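Local coordinates for protein prolyl oligopeptidase (Galerina marginata, PDB 5N4B) that cleaves peptide bonds on the C-terminal side of proline and macrocyclises the peptide precursors of the amanitin toxins, at residues 454-466 / 473-485. The protein carries 1 engineered substitution. Sequence-based numbering, arbitrary orientation.
Sequences LDPDDFESTQVWY and KIPMFIVRHKSTK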
loop_
_atom_site.group_PDB
_atom_site.type_symbol
_atom_site.label_atom_id
_atom_site.label_comp_id
_atom_site.label_asym_id
_atom_site.label_seq_id
_atom_site.Cartn_x
_atom_site.Cartn_y
_atom_site.Cartn_z
ATOM N N LEU A 454 11.761 18.596 -14.134
ATOM C CA LEU A 454 11.842 17.362 -14.880
ATOM C C LEU A 454 11.034 17.464 -16.163
ATOM O O LEU A 454 9.943 18.016 -16.186
ATOM C CB LEU A 454 11.166 16.237 -14.076
ATOM C CG LEU A 454 11.887 15.614 -12.927
ATOM C CD1 LEU A 454 10.955 14.675 -12.197
ATOM C CD2 LEU A 454 13.195 14.900 -13.394
ATOM N N ASP A 455 11.526 16.802 -17.203
ATOM C CA ASP A 455 10.711 16.514 -18.385
ATOM C C ASP A 455 10.551 15.002 -18.462
ATOM O O ASP A 455 11.527 14.273 -18.719
ATOM C CB ASP A 455 11.351 17.059 -19.661
ATOM C CG ASP A 455 10.467 16.863 -20.923
ATOM O OD1 ASP A 455 9.491 16.088 -20.897
ATOM O OD2 ASP A 455 10.791 17.496 -21.979
ATOM N N PRO A 456 9.356 14.490 -18.246
ATOM C CA PRO A 456 9.181 13.045 -18.279
ATOM C C PRO A 456 9.614 12.388 -19.569
ATOM O O PRO A 456 9.980 11.212 -19.560
ATOM C CB PRO A 456 7.687 12.879 -18.025
ATOM C CG PRO A 456 7.278 14.079 -17.296
ATOM C CD PRO A 456 8.120 15.190 -17.860
ATOM N N ASP A 457 9.585 13.109 -20.683
ATOM C CA ASP A 457 10.010 12.585 -21.969
ATOM C C ASP A 457 11.496 12.276 -22.022
ATOM O O ASP A 457 11.930 11.584 -22.946
ATOM C CB ASP A 457 9.728 13.575 -23.106
ATOM C CG ASP A 457 8.240 13.767 -23.371
ATOM O OD1 ASP A 457 7.415 12.938 -22.911
ATOM O OD2 ASP A 457 7.904 14.783 -24.030
ATOM N N ASP A 458 12.272 12.747 -21.050
ATOM C CA ASP A 458 13.694 12.459 -20.971
ATOM C C ASP A 458 13.997 11.062 -20.417
ATOM O O ASP A 458 15.186 10.691 -20.346
ATOM C CB ASP A 458 14.430 13.469 -20.071
ATOM C CG ASP A 458 14.500 14.857 -20.624
ATOM O OD1 ASP A 458 14.308 15.038 -21.832
ATOM O OD2 ASP A 458 14.775 15.812 -19.838
ATOM N N PHE A 459 12.975 10.330 -20.006
ATOM C CA PHE A 459 13.147 9.060 -19.326
ATOM C C PHE A 459 12.466 7.956 -20.110
ATOM O O PHE A 459 11.383 8.140 -20.655
ATOM C CB PHE A 459 12.617 9.145 -17.900
ATOM C CG PHE A 459 13.303 10.223 -17.064
ATOM C CD1 PHE A 459 12.845 11.535 -17.118
ATOM C CD2 PHE A 459 14.446 9.952 -16.301
ATOM C CE1 PHE A 459 13.450 12.547 -16.389
ATOM C CE2 PHE A 459 15.050 10.963 -15.558
ATOM C CZ PHE A 459 14.571 12.240 -15.610
ATOM N N GLU A 460 13.089 6.805 -20.069
ATOM C CA GLU A 460 12.622 5.607 -20.756
ATOM C C GLU A 460 12.481 4.475 -19.760
ATOM O O GLU A 460 13.345 4.272 -18.898
ATOM C CB GLU A 460 13.641 5.154 -21.794
ATOM C CG GLU A 460 13.324 3.872 -22.524
ATOM C CD GLU A 460 14.543 3.266 -23.158
ATOM O OE1 GLU A 460 14.548 3.225 -24.411
ATOM O OE2 GLU A 460 15.451 2.743 -22.428
ATOM N N SER A 461 11.410 3.721 -19.895
ATOM C CA SER A 461 11.286 2.462 -19.195
ATOM C C SER A 461 11.170 1.345 -20.204
ATOM O O SER A 461 10.499 1.479 -21.248
ATOM C CB SER A 461 10.135 2.409 -18.213
ATOM O OG SER A 461 8.911 2.391 -18.888
ATOM N N THR A 462 11.819 0.250 -19.901
ATOM C CA THR A 462 11.744 -0.975 -20.705
ATOM C C THR A 462 11.572 -2.145 -19.750
ATOM O O THR A 462 11.760 -2.010 -18.540
ATOM C CB THR A 462 12.977 -1.246 -21.552
ATOM O OG1 THR A 462 14.133 -1.356 -20.691
ATOM C CG2 THR A 462 13.182 -0.125 -22.595
ATOM N N GLN A 463 11.203 -3.278 -20.282
ATOM C CA GLN A 463 11.066 -4.496 -19.521
ATOM C C GLN A 463 11.988 -5.544 -20.123
ATOM O O GLN A 463 11.951 -5.795 -21.341
ATOM C CB GLN A 463 9.613 -4.960 -19.532
ATOM C CG GLN A 463 9.337 -6.177 -18.662
ATOM C CD GLN A 463 7.854 -6.479 -18.685
ATOM O OE1 GLN A 463 7.279 -6.751 -19.741
ATOM N NE2 GLN A 463 7.250 -6.409 -17.540
ATOM N N VAL A 464 12.814 -6.119 -19.283
ATOM C CA VAL A 464 13.733 -7.184 -19.669
ATOM C C VAL A 464 13.398 -8.443 -18.868
ATOM O O VAL A 464 12.669 -8.402 -17.880
ATOM C CB VAL A 464 15.199 -6.769 -19.477
ATOM C CG1 VAL A 464 15.497 -5.553 -20.286
ATOM C CG2 VAL A 464 15.532 -6.537 -18.031
ATOM N N TRP A 465 13.871 -9.599 -19.329
ATOM C CA TRP A 465 13.629 -10.853 -18.648
ATOM C C TRP A 465 14.952 -11.478 -18.253
ATOM O O TRP A 465 15.917 -11.453 -19.023
ATOM C CB TRP A 465 12.831 -11.829 -19.527
ATOM C CG TRP A 465 11.455 -11.360 -19.850
ATOM C CD1 TRP A 465 11.103 -10.411 -20.760
ATOM C CD2 TRP A 465 10.266 -11.833 -19.263
ATOM N NE1 TRP A 465 9.747 -10.238 -20.734
ATOM C CE2 TRP A 465 9.202 -11.128 -19.847
ATOM C CE3 TRP A 465 9.990 -12.792 -18.306
ATOM C CZ2 TRP A 465 7.853 -11.372 -19.468
ATOM C CZ3 TRP A 465 8.702 -13.047 -17.948
ATOM C CH2 TRP A 465 7.633 -12.336 -18.535
ATOM N N TYR A 466 14.986 -12.022 -17.052
ATOM C CA TYR A 466 16.163 -12.728 -16.527
ATOM C C TYR A 466 15.717 -14.069 -15.962
ATOM O O TYR A 466 14.539 -14.349 -15.815
ATOM C CB TYR A 466 16.922 -11.896 -15.471
ATOM C CG TYR A 466 16.172 -11.700 -14.176
ATOM C CD1 TYR A 466 15.218 -10.703 -14.025
ATOM C CD2 TYR A 466 16.434 -12.501 -13.082
ATOM C CE1 TYR A 466 14.546 -10.532 -12.830
ATOM C CE2 TYR A 466 15.765 -12.325 -11.902
ATOM C CZ TYR A 466 14.837 -11.343 -11.773
ATOM O OH TYR A 466 14.182 -11.184 -10.566
ATOM N N LYS A 473 11.736 -17.665 -15.567
ATOM C CA LYS A 473 11.958 -16.388 -16.212
ATOM C C LYS A 473 11.139 -15.316 -15.509
ATOM O O LYS A 473 9.940 -15.474 -15.275
ATOM C CB LYS A 473 11.583 -16.480 -17.682
ATOM C CG LYS A 473 12.395 -17.542 -18.432
ATOM C CD LYS A 473 13.887 -17.309 -18.340
ATOM C CE LYS A 473 14.684 -18.331 -19.185
ATOM N NZ LYS A 473 14.286 -19.761 -18.865
ATOM N N ILE A 474 11.811 -14.224 -15.148
ATOM C CA ILE A 474 11.237 -13.150 -14.339
ATOM C C ILE A 474 11.372 -11.874 -15.154
ATOM O O ILE A 474 12.478 -11.564 -15.621
ATOM C CB ILE A 474 11.969 -12.962 -12.999
ATOM C CG1 ILE A 474 12.195 -14.260 -12.215
ATOM C CG2 ILE A 474 11.233 -11.938 -12.151
ATOM C CD1 ILE A 474 11.036 -14.910 -11.708
ATOM N N PRO A 475 10.325 -11.065 -15.309
ATOM C CA PRO A 475 10.488 -9.750 -15.948
ATOM C C PRO A 475 10.906 -8.696 -14.941
ATOM O O PRO A 475 10.658 -8.810 -13.739
ATOM C CB PRO A 475 9.075 -9.423 -16.457
ATOM C CG PRO A 475 8.223 -10.067 -15.414
ATOM C CD PRO A 475 8.914 -11.304 -14.902
ATOM N N MET A 476 11.553 -7.670 -15.465
ATOM C CA MET A 476 12.067 -6.581 -14.645
ATOM C C MET A 476 11.952 -5.285 -15.437
ATOM O O MET A 476 12.444 -5.189 -16.568
ATOM C CB MET A 476 13.524 -6.813 -14.296
ATOM C CG MET A 476 14.179 -5.672 -13.526
ATOM S SD MET A 476 15.691 -6.138 -12.622
ATOM C CE MET A 476 16.658 -6.966 -13.874
ATOM N N PHE A 477 11.398 -4.250 -14.807
ATOM C CA PHE A 477 11.413 -2.916 -15.405
ATOM C C PHE A 477 12.750 -2.242 -15.141
ATOM O O PHE A 477 13.309 -2.354 -14.046
ATOM C CB PHE A 477 10.330 -2.046 -14.794
ATOM C CG PHE A 477 8.933 -2.505 -15.065
ATOM C CD1 PHE A 477 8.424 -2.510 -16.355
ATOM C CD2 PHE A 477 8.115 -2.902 -14.031
ATOM C CE1 PHE A 477 7.100 -2.906 -16.586
ATOM C CE2 PHE A 477 6.757 -3.275 -14.283
ATOM C CZ PHE A 477 6.293 -3.270 -15.543
ATOM N N ILE A 478 13.283 -1.579 -16.173
ATOM C CA ILE A 478 14.501 -0.782 -16.053
ATOM C C ILE A 478 14.159 0.624 -16.514
ATOM O O ILE A 478 13.694 0.811 -17.648
ATOM C CB ILE A 478 15.667 -1.373 -16.864
ATOM C CG1 ILE A 478 16.015 -2.757 -16.278
ATOM C CG2 ILE A 478 16.850 -0.472 -16.770
ATOM C CD1 ILE A 478 17.234 -3.483 -16.942
ATOM N N VAL A 479 14.408 1.609 -15.657
ATOM C CA VAL A 479 14.139 3.012 -15.947
ATOM C C VAL A 479 15.457 3.763 -15.997
ATOM O O VAL A 479 16.318 3.580 -15.120
ATOM C CB VAL A 479 13.203 3.655 -14.904
ATOM C CG1 VAL A 479 12.828 5.060 -15.331
ATOM C CG2 VAL A 479 11.967 2.789 -14.712
ATOM N N ARG A 480 15.596 4.656 -16.993
ATOM C CA ARG A 480 16.813 5.465 -17.116
ATOM C C ARG A 480 16.480 6.834 -17.697
ATOM O O ARG A 480 15.490 7.010 -18.408
ATOM C CB ARG A 480 17.859 4.774 -17.988
ATOM C CG ARG A 480 17.421 4.559 -19.440
ATOM C CD ARG A 480 18.545 4.212 -20.359
ATOM N NE ARG A 480 18.021 3.698 -21.607
ATOM C CZ ARG A 480 18.808 3.192 -22.545
ATOM N NH1 ARG A 480 20.128 3.213 -22.395
ATOM N NH2 ARG A 480 18.280 2.684 -23.638
ATOM N N HIS A 481 17.307 7.796 -17.344
ATOM C CA HIS A 481 17.388 8.996 -18.166
ATOM C C HIS A 481 17.998 8.566 -19.502
ATOM O O HIS A 481 18.931 7.771 -19.527
ATOM C CB HIS A 481 18.265 10.036 -17.492
ATOM C CG HIS A 481 18.301 11.344 -18.204
ATOM N ND1 HIS A 481 19.245 11.605 -19.178
ATOM C CD2 HIS A 481 17.536 12.453 -18.105
ATOM C CE1 HIS A 481 19.044 12.821 -19.662
ATOM N NE2 HIS A 481 18.009 13.355 -19.034
ATOM N N LYS A 482 17.475 9.096 -20.606
ATOM C CA LYS A 482 17.834 8.546 -21.918
ATOM C C LYS A 482 19.277 8.808 -22.318
ATOM O O LYS A 482 19.741 8.173 -23.282
ATOM C CB LYS A 482 16.822 8.980 -22.984
ATOM C CG LYS A 482 15.444 8.418 -22.826
ATOM C CD LYS A 482 14.469 9.107 -23.820
ATOM C CE LYS A 482 13.092 8.594 -23.734
ATOM N NZ LYS A 482 12.292 9.350 -24.739
ATOM N N SER A 483 20.001 9.674 -21.632
ATOM C CA SER A 483 21.425 9.862 -21.894
ATOM C C SER A 483 22.271 8.763 -21.275
ATOM O O SER A 483 23.464 8.646 -21.592
ATOM C CB SER A 483 21.911 11.218 -21.363
ATOM O OG SER A 483 21.857 11.303 -19.940
ATOM N N THR A 484 21.702 7.949 -20.403
ATOM C CA THR A 484 22.485 6.933 -19.722
ATOM C C THR A 484 22.616 5.683 -20.596
ATOM O O THR A 484 21.628 5.183 -21.149
ATOM C CB THR A 484 21.778 6.597 -18.411
ATOM O OG1 THR A 484 21.814 7.757 -17.583
ATOM C CG2 THR A 484 22.422 5.415 -17.680
ATOM N N LYS A 485 23.833 5.158 -20.704
ATOM C CA LYS A 485 24.102 3.991 -21.523
ATOM C C LYS A 485 24.182 2.746 -20.653
ATOM O O LYS A 485 24.620 2.802 -19.506
ATOM C CB LYS A 485 25.429 4.196 -22.260
ATOM C CG LYS A 485 25.475 5.451 -23.119
ATOM C CD LYS A 485 24.501 5.311 -24.283
ATOM C CE LYS A 485 23.943 6.630 -24.784
ATOM N NZ LYS A 485 24.849 7.363 -25.681
HETATM O O HOH W 1 17.466 16.065 -19.982
HETATM O O HOH W 2 10.008 8.501 -22.896
HETATM O O HOH W 3 15.258 1.180 -20.045
#
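I474 CB sits over one face of the Y466 ring, 3.8 Å from its centroid, a CH-pi contact, while M476 SD lies obliquely 5.4 Å from the same centroid, a Met-aromatic contact. With chi1 at 68°, Y466 CG stands between its own backbone N and carbonyl carbon, and the ring swings across to the neighbouring strand. These three are buried on the face covered by helix 548-563; a large ring with one polar tip suits it, because OH bonds to the backbone O of D553. Beyond, V464 CG2 meets I478 CD1 at 3.7 Å. Backbone hydrogen bonds make the pair an antiparallel hairpin, the first two strands of the eight-stranded alpha/beta-hydrolase sheet; strand 473-481 continues it to strand 522-526. On the other face W465 is solvent-exposed yet rests on P475, whose CB is 3.6 Å above the six-membered ring's centre; in this non-hydrogen-bonded pair P475 N faces away from strand 459-466, so the missing N-H costs no bond with that strand. Partly exposed E460 and R480 form a salt bridge in which OE2 takes both NE, at 2.9 Å, and NH2; a water links that oxygen to T462 OG1 and I478 O. The extended side chain of exposed K482 carries NZ to D457 O, 2.9 Å away.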